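Local coordinates for uncharacterized protein Rv3404c/MT3512 (Mycobacterium tuberculosis, PDB 4PZU) that is of unknown function but belongs to the formyl transferase family, with a C-terminal domain of the N-formyltransferase dimerization type, at residues K86-A91 with D135-G140; L79-H84 with D176-G181; I130-D135 with Y183-P188. All coordinates share one frame; numbering follows the deposited sequence.

Interaction 1 (K86-A91 with D135-G140); sequences KQRFPA and DQLDHG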
ATOM      1  N   LYS A  86      10.659  10.444  26.471  1.00 41.90           N
ATOM      2  CA  LYS A  86      11.824  10.303  25.577  1.00 46.49           C
ATOM      3  C   LYS A  86      13.073  11.003  26.079  1.00 48.17           C
ATOM      4  O   LYS A  86      14.166  10.697  25.619  1.00 52.86           O
ATOM      5  CB  LYS A  86      11.501  10.751  24.152  1.00 47.23           C
ATOM      6  CG  LYS A  86      10.889   9.647  23.318  1.00 48.34           C
ATOM      7  CD  LYS A  86      10.083  10.266  22.206  1.00 52.04           C
ATOM      8  CE  LYS A  86       9.080   9.268  21.661  1.00 52.47           C
ATOM      9  NZ  LYS A  86       7.825   9.207  22.476  1.00 50.05           N
ATOM     10  N   GLN A  87      12.914  11.936  27.008  1.00 49.25           N
ATOM     11  CA  GLN A  87      14.060  12.671  27.565  1.00 53.60           C
ATOM     12  C   GLN A  87      14.383  12.053  28.901  1.00 55.31           C
ATOM     13  O   GLN A  87      13.494  11.856  29.707  1.00 61.54           O
ATOM     14  CB  GLN A  87      13.726  14.158  27.756  1.00 54.02           C
ATOM     15  N   ARG A  88      15.646  11.740  29.151  1.00 54.30           N
ATOM     16  CA  ARG A  88      16.035  11.213  30.449  1.00 50.74           C
ATOM     17  C   ARG A  88      15.740  12.204  31.567  1.00 49.37           C
ATOM     18  O   ARG A  88      15.809  13.420  31.386  1.00 48.95           O
ATOM     19  CB  ARG A  88      17.496  10.782  30.430  1.00 54.55           C
ATOM     20  CG  ARG A  88      17.727   9.660  29.415  1.00 57.77           C
ATOM     21  CD  ARG A  88      19.102   9.754  28.775  1.00 59.42           C
ATOM     22  NE  ARG A  88      20.148   9.574  29.773  1.00 56.39           N
ATOM     23  CZ  ARG A  88      21.446   9.759  29.553  1.00 60.19           C
ATOM     24  NH1 ARG A  88      21.883  10.147  28.365  1.00 61.10           N
ATOM     25  NH2 ARG A  88      22.319   9.568  30.540  1.00 60.24           N
ATOM     26  N   PHE A  89      15.364  11.668  32.715  1.00 48.37           N
ATOM     27  CA  PHE A  89      14.968  12.478  33.839  1.00 48.70           C
ATOM     28  C   PHE A  89      16.214  12.952  34.517  1.00 49.12           C
ATOM     29  O   PHE A  89      17.193  12.211  34.561  1.00 47.64           O
ATOM     30  CB  PHE A  89      14.152  11.660  34.845  1.00 49.59           C
ATOM     31  CG  PHE A  89      12.655  11.708  34.622  1.00 49.30           C
ATOM     32  CD1 PHE A  89      12.112  11.801  33.343  1.00 50.46           C
ATOM     33  CD2 PHE A  89      11.787  11.609  35.702  1.00 49.55           C
ATOM     34  CE1 PHE A  89      10.738  11.824  33.149  1.00 48.15           C
ATOM     35  CE2 PHE A  89      10.411  11.632  35.514  1.00 47.33           C
ATOM     36  CZ  PHE A  89       9.888  11.744  34.236  1.00 46.77           C
ATOM     37  N   PRO A  90      16.168  14.179  35.071  1.00 49.35           N
ATOM     38  CA  PRO A  90      17.241  14.678  35.921  1.00 50.65           C
ATOM     39  C   PRO A  90      17.496  13.708  37.037  1.00 48.10           C
ATOM     40  O   PRO A  90      16.558  13.234  37.669  1.00 46.28           O
ATOM     41  CB  PRO A  90      16.685  15.980  36.516  1.00 51.55           C
ATOM     42  CG  PRO A  90      15.329  16.179  35.907  1.00 53.18           C
ATOM     43  CD  PRO A  90      15.136  15.193  34.802  1.00 49.29           C
ATOM     44  N   ALA A  91      18.767  13.435  37.275  1.00 46.27           N
ATOM     45  CA  ALA A  91      19.208  12.578  38.364  1.00 44.93           C
ATOM     46  C   ALA A  91      18.637  12.972  39.729  1.00 45.94           C
ATOM     47  O   ALA A  91      18.202  12.111  40.484  1.00 49.60           O
ATOM     48  CB  ALA A  91      20.739  12.552  38.392  1.00 46.50           C
ATOM     49  N   ASP A 135      18.728   6.002  35.170  1.00 52.02           N
ATOM     50  CA  ASP A 135      19.492   6.948  34.337  1.00 53.84           C
ATOM     51  C   ASP A 135      19.689   6.581  32.842  1.00 54.32           C
ATOM     52  O   ASP A 135      20.411   7.280  32.132  1.00 58.08           O
ATOM     53  CB  ASP A 135      20.844   7.286  35.004  1.00 57.65           C
ATOM     54  CG  ASP A 135      21.778   6.074  35.118  1.00 64.14           C
ATOM     55  OD1 ASP A 135      21.293   4.921  35.144  1.00 66.85           O
ATOM     56  OD2 ASP A 135      23.016   6.275  35.192  1.00 67.25           O
ATOM     57  N   GLN A 136      19.087   5.486  32.372  1.00 47.82           N
ATOM     58  CA  GLN A 136      19.023   5.206  30.933  1.00 47.42           C
ATOM     59  C   GLN A 136      17.577   5.152  30.447  1.00 46.79           C
ATOM     60  O   GLN A 136      16.654   4.975  31.244  1.00 45.31           O
ATOM     61  CB  GLN A 136      19.701   3.883  30.565  1.00 48.47           C
ATOM     62  CG  GLN A 136      21.212   3.925  30.500  1.00 48.90           C
ATOM     63  CD  GLN A 136      21.772   2.524  30.499  1.00 49.49           C
ATOM     64  OE1 GLN A 136      21.832   1.869  29.470  1.00 49.55           O
ATOM     65  NE2 GLN A 136      22.146   2.044  31.664  1.00 51.72           N
ATOM     66  N   LEU A 137      17.399   5.282  29.134  1.00 43.83           N
ATOM     67  CA  LEU A 137      16.078   5.295  28.533  1.00 42.04           C
ATOM     68  C   LEU A 137      15.403   3.918  28.523  1.00 38.92           C
ATOM     69  O   LEU A 137      15.976   2.969  28.028  1.00 39.19           O
ATOM     70  CB  LEU A 137      16.142   5.859  27.101  1.00 42.34           C
ATOM     71  CG  LEU A 137      14.829   6.485  26.602  1.00 44.77           C
ATOM     72  CD1 LEU A 137      14.393   7.629  27.524  1.00 43.64           C
ATOM     73  CD2 LEU A 137      14.949   6.957  25.147  1.00 45.87           C
ATOM     74  N   ASP A 138      14.170   3.836  29.027  1.00 36.54           N
ATOM     75  CA  ASP A 138      13.381   2.592  28.970  1.00 34.97           C
ATOM     76  C   ASP A 138      14.189   1.409  29.542  1.00 36.04           C
ATOM     77  O   ASP A 138      14.417   0.371  28.912  1.00 34.12           O
ATOM     78  CB  ASP A 138      12.873   2.353  27.555  1.00 33.84           C
ATOM     79  CG  ASP A 138      12.033   3.539  27.021  1.00 36.95           C
ATOM     80  OD1 ASP A 138      11.310   4.203  27.831  1.00 36.82           O
ATOM     81  OD2 ASP A 138      12.088   3.810  25.781  1.00 34.85           O
ATOM     82  N   HIS A 139      14.631   1.594  30.775  1.00 37.23           N
ATOM     83  CA  HIS A 139      15.632   0.714  31.368  1.00 40.76           C
ATOM     84  C   HIS A 139      15.286   0.862  32.840  1.00 41.11           C
ATOM     85  O   HIS A 139      14.742   1.889  33.262  1.00 41.24           O
ATOM     86  CB  HIS A 139      17.021   1.269  31.014  1.00 41.11           C
ATOM     87  CG  HIS A 139      18.175   0.444  31.506  1.00 45.52           C
ATOM     88  ND1 HIS A 139      18.680   0.555  32.788  1.00 46.46           N
ATOM     89  CD2 HIS A 139      18.968  -0.453  30.867  1.00 46.35           C
ATOM     90  CE1 HIS A 139      19.705  -0.271  32.931  1.00 47.51           C
ATOM     91  NE2 HIS A 139      19.903  -0.894  31.779  1.00 48.58           N
ATOM     92  N   GLY A 140      15.540  -0.138  33.650  1.00 42.00           N
ATOM     93  CA  GLY A 140      15.083   0.029  35.030  1.00 40.61           C
ATOM     94  C   GLY A 140      14.061  -1.012  35.415  1.00 38.17           C
ATOM     95  O   GLY A 140      13.422  -1.590  34.555  1.00 36.76           O
TER
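Arg88 and Leu137 face each other across two irregular loops, their CA atoms 6.2 Å apart, with no backbone hydrogen bond joining 86-91 to 135-140. Side chains of one loop are left to meet carbonyl groups of the other, and they do so in both directions. Arg88 reaches from the first loop to the second: CG stands anti to the carbonyl carbon (chi1 -62°), and the chain then bends at chi2 and chi3, which folds the guanidinium over to the carbonyl of Asp135. NE lies 3.3 Å from Asp135 O and NH2 3.4 Å from the same atom. Both bonds are weak, the better with an N-H...O angle of only 133°, and the oxygen approaches the guanidinium obliquely. In the return direction Leu137 holds CG anti to its backbone N (chi1 -155°) and lays its branched end against the backbone of Lys86, where CD1 comes to 3.6 Å from Lys86 O and CD2 to 3.9 Å from that oxygen. CD1 also meets the aliphatic start of the arginine at 4.3 Å from Arg88 CG. Lys86 directs its CB away from 135-140; its NZ bonds the carbonyl of His84, and its charge makes a cation-pi contact with Trp113. Further along 135-140, Arg111 takes the carbonyl of Leu137, while Asp138 accepts a bond from the backbone N of Gly112. The loops follow strands 79-83 and 126-132 of the mixed sheet, in a chain of the formyl transferase family. The carboxylate of Asp135 probably adds a mild attraction, with OD2 5.7 Å from Arg88 NH2 and no salt bridge formed. Two weak, forked bonds to one carbonyl oxygen can hold the exposed Arg88 only loosely, and apolar packing of Leu137 accounts for much of the remaining contact.

Interaction 2 (L79-H84 with D176-G181); sequences LVLSFH and DAIRDG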
ATOM      1  N   LEU A  79       4.598  11.027  43.617  1.00 35.98           N
ATOM      2  CA  LEU A  79       4.914  10.112  42.528  1.00 34.18           C
ATOM      3  C   LEU A  79       4.895  10.891  41.234  1.00 34.06           C
ATOM      4  O   LEU A  79       3.995  11.739  41.013  1.00 34.55           O
ATOM      5  CB  LEU A  79       3.924   8.942  42.486  1.00 32.22           C
ATOM      6  CG  LEU A  79       3.868   8.059  41.227  1.00 31.99           C
ATOM      7  CD1 LEU A  79       5.021   7.042  41.185  1.00 32.50           C
ATOM      8  CD2 LEU A  79       2.570   7.313  41.160  1.00 31.23           C
ATOM      9  N   VAL A  80       5.878  10.597  40.384  1.00 32.19           N
ATOM     10  CA  VAL A  80       5.907  11.113  39.023  1.00 30.29           C
ATOM     11  C   VAL A  80       5.726   9.924  38.092  1.00 29.63           C
ATOM     12  O   VAL A  80       6.503   8.952  38.111  1.00 29.43           O
ATOM     13  CB  VAL A  80       7.212  11.884  38.679  1.00 29.77           C
ATOM     14  CG1 VAL A  80       7.196  12.287  37.230  1.00 29.35           C
ATOM     15  CG2 VAL A  80       7.366  13.158  39.524  1.00 30.94           C
ATOM     16  N   LEU A  81       4.677   9.999  37.287  1.00 28.73           N
ATOM     17  CA  LEU A  81       4.328   8.908  36.394  1.00 28.68           C
ATOM     18  C   LEU A  81       4.337   9.454  34.955  1.00 27.79           C
ATOM     19  O   LEU A  81       3.493  10.273  34.605  1.00 29.62           O
ATOM     20  CB  LEU A  81       2.941   8.326  36.791  1.00 27.60           C
ATOM     21  CG  LEU A  81       2.335   7.231  35.893  1.00 26.79           C
ATOM     22  CD1 LEU A  81       3.300   6.069  35.865  1.00 26.46           C
ATOM     23  CD2 LEU A  81       0.938   6.779  36.363  1.00 25.91           C
ATOM     24  N   SER A  82       5.301   9.039  34.136  1.00 26.59           N
ATOM     25  CA  SER A  82       5.368   9.554  32.764  1.00 25.04           C
ATOM     26  C   SER A  82       4.900   8.513  31.782  1.00 25.06           C
ATOM     27  O   SER A  82       4.934   7.310  32.077  1.00 24.92           O
ATOM     28  CB  SER A  82       6.800  10.006  32.430  1.00 25.51           C
ATOM     29  OG  SER A  82       7.680   8.905  32.539  1.00 25.60           O
ATOM     30  N   PHE A  83       4.472   8.953  30.601  1.00 23.76           N
ATOM     31  CA  PHE A  83       4.053   8.019  29.560  1.00 24.53           C
ATOM     32  C   PHE A  83       4.842   8.338  28.282  1.00 25.50           C
ATOM     33  O   PHE A  83       4.826   9.497  27.851  1.00 24.62           O
ATOM     34  CB  PHE A  83       2.551   8.204  29.250  1.00 25.24           C
ATOM     35  CG  PHE A  83       1.620   7.763  30.364  1.00 25.76           C
ATOM     36  CD1 PHE A  83       1.475   8.528  31.518  1.00 25.19           C
ATOM     37  CD2 PHE A  83       0.883   6.573  30.246  1.00 26.13           C
ATOM     38  CE1 PHE A  83       0.634   8.121  32.525  1.00 26.85           C
ATOM     39  CE2 PHE A  83       0.028   6.154  31.279  1.00 26.11           C
ATOM     40  CZ  PHE A  83      -0.094   6.926  32.420  1.00 26.39           C
ATOM     41  N   HIS A  84       5.500   7.327  27.687  1.00 24.19           N
ATOM     42  CA  HIS A  84       6.231   7.485  26.424  1.00 25.83           C
ATOM     43  C   HIS A  84       7.369   8.518  26.550  1.00 28.14           C
ATOM     44  O   HIS A  84       7.708   9.205  25.591  1.00 27.95           O
ATOM     45  CB  HIS A  84       5.309   7.898  25.236  1.00 24.67           C
ATOM     46  CG  HIS A  84       4.095   7.043  25.065  1.00 22.81           C
ATOM     47  ND1 HIS A  84       3.360   7.020  23.897  1.00 21.55           N
ATOM     48  CD2 HIS A  84       3.472   6.198  25.921  1.00 22.99           C
ATOM     49  CE1 HIS A  84       2.355   6.179  24.030  1.00 22.75           C
ATOM     50  NE2 HIS A  84       2.397   5.667  25.255  1.00 22.49           N
ATOM     51  N   ASP A 176      -3.343   0.925  41.145  1.00 34.62           N
ATOM     52  CA  ASP A 176      -3.332   0.985  42.626  1.00 35.29           C
ATOM     53  C   ASP A 176      -1.963   0.625  43.182  1.00 35.08           C
ATOM     54  O   ASP A 176      -1.466   1.283  44.094  1.00 36.66           O
ATOM     55  CB  ASP A 176      -4.390   0.044  43.210  1.00 36.45           C
ATOM     56  CG  ASP A 176      -5.822   0.535  42.987  1.00 38.01           C
ATOM     57  OD1 ASP A 176      -6.085   1.746  42.796  1.00 38.25           O
ATOM     58  OD2 ASP A 176      -6.720  -0.315  43.045  1.00 40.27           O
ATOM     59  N   ALA A 177      -1.356  -0.405  42.619  1.00 34.62           N
ATOM     60  CA  ALA A 177      -0.032  -0.844  43.034  1.00 35.73           C
ATOM     61  C   ALA A 177       1.018   0.216  42.729  1.00 35.25           C
ATOM     62  O   ALA A 177       1.891   0.465  43.551  1.00 35.32           O
ATOM     63  CB  ALA A 177       0.341  -2.154  42.350  1.00 34.84           C
ATOM     64  N   ILE A 178       0.935   0.817  41.540  1.00 33.48           N
ATOM     65  CA  ILE A 178       1.821   1.927  41.174  1.00 32.99           C
ATOM     66  C   ILE A 178       1.642   3.090  42.151  1.00 33.92           C
ATOM     67  O   ILE A 178       2.623   3.627  42.679  1.00 35.50           O
ATOM     68  CB  ILE A 178       1.537   2.418  39.751  1.00 31.61           C
ATOM     69  CG1 ILE A 178       1.897   1.314  38.750  1.00 32.18           C
ATOM     70  CG2 ILE A 178       2.288   3.708  39.459  1.00 30.64           C
ATOM     71  CD1 ILE A 178       1.328   1.574  37.370  1.00 31.83           C
ATOM     72  N   ARG A 179       0.391   3.463  42.389  1.00 33.65           N
ATOM     73  CA  ARG A 179       0.054   4.553  43.292  1.00 35.13           C
ATOM     74  C   ARG A 179       0.622   4.299  44.712  1.00 37.58           C
ATOM     75  O   ARG A 179       1.254   5.199  45.300  1.00 36.21           O
ATOM     76  CB  ARG A 179      -1.463   4.762  43.327  1.00 34.42           C
ATOM     77  CG  ARG A 179      -1.949   5.925  44.188  1.00 36.80           C
ATOM     78  CD  ARG A 179      -3.406   5.713  44.616  1.00 40.04           C
ATOM     79  NE  ARG A 179      -3.548   4.464  45.369  1.00 42.42           N
ATOM     80  CZ  ARG A 179      -4.623   3.684  45.358  1.00 46.79           C
ATOM     81  NH1 ARG A 179      -5.689   4.015  44.627  1.00 47.12           N
ATOM     82  NH2 ARG A 179      -4.622   2.552  46.063  1.00 46.36           N
ATOM     83  N   ASP A 180       0.434   3.072  45.215  1.00 38.73           N
ATOM     84  CA  ASP A 180       0.809   2.709  46.594  1.00 42.70           C
ATOM     85  C   ASP A 180       2.282   2.361  46.715  1.00 42.53           C
ATOM     86  O   ASP A 180       2.821   2.314  47.818  1.00 43.31           O
ATOM     87  CB  ASP A 180      -0.006   1.511  47.079  1.00 43.55           C
ATOM     88  CG  ASP A 180      -1.477   1.829  47.223  1.00 45.98           C
ATOM     89  OD1 ASP A 180      -1.843   3.034  47.312  1.00 45.51           O
ATOM     90  OD2 ASP A 180      -2.272   0.862  47.242  1.00 46.91           O
ATOM     91  N   GLY A 181       2.906   2.095  45.576  1.00 40.12           N
ATOM     92  CA  GLY A 181       4.270   1.583  45.531  1.00 40.37           C
ATOM     93  C   GLY A 181       4.362   0.166  46.065  1.00 41.23           C
ATOM     94  O   GLY A 181       5.420  -0.252  46.537  1.00 42.10           O
TER
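A helix end and a strand meet here almost wholly through one isoleucine, Ile178, which presents the same methyl, CG2, to two leucines of strand 79-83. The arrangement belongs to an alpha/beta layered fold: the last turn of helix 156-180 packs on a mixed sheet, the segment axes passing 9.9 Å apart with their N-to-C directions at 138°. Leu79 and Leu81, two residues apart, both direct their side chains toward the helix. Leu79 CD2 lies 4.0 Å from Ile178 CG2, the two side chains crossing at about a right angle, and Leu81 CD1 stands 4.4 Å from that methyl. Ile178 can offer it because CG2 is anti to the backbone N, with CG1 beside that N (chi1 -66°). No hydrogen bond joins the segments, but the carbonyl of Ile178 is taken by Arg98 of the neighbouring strand 98-103. Gly181, with its positive phi, closes the helix in a Schellman motif, Ser182 N bonding Ala177 O and Gly181 N bonding Ile178 O weakly. Arg179, whose CB is turned from the strand, binds two acids of its own helix. Its guanidinium grips Asp180 side-on, NE to OD1 and NH2 to OD2; OD1 lies nearly in the guanidinium plane, yet NE meets it 47° out of the carboxylate plane, and Arg179 NH1 forms a salt bridge to Asp176 OD1 at 2.9 Å.

Interaction 3 (I130-D135 with Y183-P188); sequences IHEIDD and YTAKSP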
ATOM      1  N   ILE A 130       5.703  -1.063  32.137  1.00 25.42           N
ATOM      2  CA  ILE A 130       5.626  -0.028  33.177  1.00 24.40           C
ATOM      3  C   ILE A 130       6.851  -0.301  34.006  1.00 25.76           C
ATOM      4  O   ILE A 130       7.038  -1.425  34.481  1.00 26.48           O
ATOM      5  CB  ILE A 130       4.374  -0.201  34.061  1.00 23.81           C
ATOM      6  CG1 ILE A 130       3.113  -0.196  33.214  1.00 22.46           C
ATOM      7  CG2 ILE A 130       4.294   0.921  35.105  1.00 23.83           C
ATOM      8  CD1 ILE A 130       1.824  -0.425  34.005  1.00 23.50           C
ATOM      9  N   HIS A 131       7.726   0.681  34.146  1.00 26.66           N
ATOM     10  CA  HIS A 131       8.989   0.417  34.832  1.00 28.35           C
ATOM     11  C   HIS A 131       9.429   1.612  35.674  1.00 30.19           C
ATOM     12  O   HIS A 131       9.026   2.773  35.413  1.00 29.55           O
ATOM     13  CB  HIS A 131      10.077   0.093  33.835  1.00 28.10           C
ATOM     14  CG  HIS A 131      10.305   1.190  32.853  1.00 28.83           C
ATOM     15  ND1 HIS A 131      11.307   2.129  33.002  1.00 29.43           N
ATOM     16  CD2 HIS A 131       9.610   1.549  31.751  1.00 27.43           C
ATOM     17  CE1 HIS A 131      11.235   3.002  32.015  1.00 28.37           C
ATOM     18  NE2 HIS A 131      10.225   2.660  31.233  1.00 27.82           N
ATOM     19  N   GLU A 132      10.247   1.315  36.676  1.00 30.81           N
ATOM     20  CA  GLU A 132      10.903   2.361  37.443  1.00 34.63           C
ATOM     21  C   GLU A 132      11.919   3.064  36.552  1.00 35.26           C
ATOM     22  O   GLU A 132      12.540   2.438  35.703  1.00 34.23           O
ATOM     23  CB  GLU A 132      11.498   1.797  38.748  1.00 36.29           C
ATOM     24  CG  GLU A 132      10.369   1.319  39.668  1.00 36.97           C
ATOM     25  CD  GLU A 132      10.793   1.055  41.094  1.00 40.51           C
ATOM     26  OE1 GLU A 132      11.811   0.369  41.281  1.00 40.69           O
ATOM     27  OE2 GLU A 132      10.060   1.521  42.014  1.00 44.00           O
ATOM     28  N   ILE A 133      11.998   4.385  36.690  1.00 36.60           N
ATOM     29  CA  ILE A 133      12.922   5.201  35.899  1.00 38.17           C
ATOM     30  C   ILE A 133      14.293   5.174  36.580  1.00 39.84           C
ATOM     31  O   ILE A 133      14.401   5.398  37.797  1.00 40.95           O
ATOM     32  CB  ILE A 133      12.392   6.664  35.726  1.00 35.95           C
ATOM     33  CG1 ILE A 133      11.058   6.641  34.992  1.00 33.16           C
ATOM     34  CG2 ILE A 133      13.367   7.557  34.928  1.00 37.24           C
ATOM     35  CD1 ILE A 133      10.409   8.015  34.847  1.00 31.48           C
ATOM     36  N   ASP A 134      15.316   4.854  35.797  1.00 43.26           N
ATOM     37  CA  ASP A 134      16.723   5.020  36.194  1.00 45.85           C
ATOM     38  C   ASP A 134      17.384   5.977  35.191  1.00 49.68           C
ATOM     39  O   ASP A 134      16.659   6.675  34.432  1.00 47.75           O
ATOM     40  CB  ASP A 134      17.470   3.672  36.314  1.00 45.56           C
ATOM     41  CG  ASP A 134      17.577   2.911  34.988  1.00 45.60           C
ATOM     42  OD1 ASP A 134      17.351   3.473  33.874  1.00 41.34           O
ATOM     43  OD2 ASP A 134      17.928   1.712  35.064  1.00 45.10           O
ATOM     44  N   ASP A 135      18.728   6.002  35.170  1.00 52.02           N
ATOM     45  CA  ASP A 135      19.492   6.948  34.337  1.00 53.84           C
ATOM     46  C   ASP A 135      19.689   6.581  32.842  1.00 54.32           C
ATOM     47  O   ASP A 135      20.411   7.280  32.132  1.00 58.08           O
ATOM     48  CB  ASP A 135      20.844   7.286  35.004  1.00 57.65           C
ATOM     49  CG  ASP A 135      21.778   6.074  35.118  1.00 64.14           C
ATOM     50  OD1 ASP A 135      21.293   4.921  35.144  1.00 66.85           O
ATOM     51  OD2 ASP A 135      23.016   6.275  35.192  1.00 67.25           O
ATOM     52  N   TYR A 183       4.439  -2.812  44.697  1.00 43.82           N
ATOM     53  CA  TYR A 183       4.910  -3.850  43.786  1.00 43.57           C
ATOM     54  C   TYR A 183       6.348  -4.189  44.166  1.00 44.77           C
ATOM     55  O   TYR A 183       6.984  -3.462  44.936  1.00 44.34           O
ATOM     56  CB  TYR A 183       4.883  -3.318  42.341  1.00 39.66           C
ATOM     57  CG  TYR A 183       5.531  -1.940  42.238  1.00 39.17           C
ATOM     58  CD1 TYR A 183       6.924  -1.771  42.291  1.00 38.04           C
ATOM     59  CD2 TYR A 183       4.744  -0.804  42.127  1.00 37.97           C
ATOM     60  CE1 TYR A 183       7.492  -0.504  42.215  1.00 37.76           C
ATOM     61  CE2 TYR A 183       5.299   0.460  42.047  1.00 37.87           C
ATOM     62  CZ  TYR A 183       6.674   0.611  42.095  1.00 37.69           C
ATOM     63  OH  TYR A 183       7.183   1.898  42.020  1.00 37.04           O
ATOM     64  N   THR A 184       6.867  -5.273  43.601  1.00 45.73           N
ATOM     65  CA  THR A 184       8.292  -5.527  43.638  1.00 46.87           C
ATOM     66  C   THR A 184       8.826  -5.585  42.208  1.00 45.05           C
ATOM     67  O   THR A 184       8.610  -6.572  41.522  1.00 46.42           O
ATOM     68  CB  THR A 184       8.625  -6.851  44.363  1.00 48.22           C
ATOM     69  OG1 THR A 184       7.948  -6.877  45.629  1.00 51.78           O
ATOM     70  CG2 THR A 184      10.155  -6.958  44.571  1.00 47.49           C
ATOM     71  N   ALA A 185       9.527  -4.533  41.780  1.00 43.82           N
ATOM     72  CA  ALA A 185      10.032  -4.419  40.405  1.00 41.93           C
ATOM     73  C   ALA A 185      11.267  -5.299  40.180  1.00 42.31           C
ATOM     74  O   ALA A 185      12.073  -5.490  41.102  1.00 43.92           O
ATOM     75  CB  ALA A 185      10.340  -2.965  40.080  1.00 40.29           C
ATOM     76  N   LYS A 186      11.401  -5.850  38.974  1.00 39.81           N
ATOM     77  CA  LYS A 186      12.553  -6.692  38.647  1.00 40.86           C
ATOM     78  C   LYS A 186      13.223  -6.197  37.386  1.00 40.20           C
ATOM     79  O   LYS A 186      12.580  -5.895  36.375  1.00 36.77           O
ATOM     80  CB  LYS A 186      12.179  -8.175  38.513  1.00 41.92           C
ATOM     81  N   SER A 187      14.534  -6.074  37.465  1.00 42.80           N
ATOM     82  CA  SER A 187      15.312  -5.662  36.322  1.00 44.34           C
ATOM     83  C   SER A 187      15.269  -6.732  35.262  1.00 44.19           C
ATOM     84  O   SER A 187      15.208  -7.895  35.611  1.00 45.58           O
ATOM     85  CB  SER A 187      16.736  -5.413  36.771  1.00 46.95           C
ATOM     86  OG  SER A 187      16.783  -4.065  37.187  1.00 50.33           O
ATOM     87  N   PRO A 188      15.269  -6.352  33.962  1.00 43.54           N
ATOM     88  CA  PRO A 188      15.329  -7.424  32.955  1.00 43.35           C
ATOM     89  C   PRO A 188      16.681  -8.135  33.079  1.00 46.45           C
ATOM     90  O   PRO A 188      17.642  -7.525  33.541  1.00 44.89           O
ATOM     91  CB  PRO A 188      15.228  -6.691  31.616  1.00 41.77           C
ATOM     92  CG  PRO A 188      15.474  -5.253  31.904  1.00 41.38           C
ATOM     93  CD  PRO A 188      15.236  -5.005  33.365  1.00 41.80           C
TER
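This is a surface contact between the end of strand 126-132 and the loop beyond helix 156-180, held chiefly by a hydrogen bond from Tyr183 to Glu132. The two side chains approach from opposite directions. Tyr183 OH donates to Glu132 OE2 over 2.9 Å, meeting the oxygen on its anti side, 26° out of the carboxylate plane. OE2 lies at the ring's edge, in the ring plane, also 3.3 Å from Tyr183 CE1, while the carboxylate and ring planes stand nearly perpendicular, at 88°. In the formyl transferase-like alpha/beta part of the chain, strand 126-132 runs antiparallel to strand 142-148 at the edge of the mixed sheet, and Ile143 of that edge strand touches Glu132, Tyr183 and Ala185 alike. The Glu132 chain is extended beyond CG (chi2 -166°), which carries its carboxylate across to the loop; the other oxygen, OE1, rests 3.8 Å from Ala185 CB. Arg98 also bonds to the tyrosine hydroxyl, and its positive charge may strengthen the hydroxyl as a donor to the acid. The nearest atoms of a bound 1,2-ethanediol and the Glu132 side chain are about 3 Å apart. On the backbone side, the His131 ring folds back onto the next residue's carbonyl, ND1 donating to Glu132 O over 3.0 Å.

How the interactions relate
Interactions 2 and 3 both reach the mixed sheet, and interaction 1 joins loops that follow two of its strands; their chemistry changes with depth. Interaction 2 is the buried one and purely apolar across its segments. At the surface, interaction 1 combines leucine packing with weak arginine-to-carbonyl bonds, and interaction 3 turns on one hydrogen bond from a phenol to a carboxylate. Interactions 1 and 3 share Asp135, and His139 ND1 probably bonds Asp134 OD2 between them. Phe89 packs on Val80 of interaction 2 and Ile133 of interaction 3. Interactions 2 and 3 involve the end of helix 156-180 and the loop after it; Ile178 touches Ile130 and Tyr183, and Arg98 bonds the Ile178 carbonyl and the Tyr183 hydroxyl.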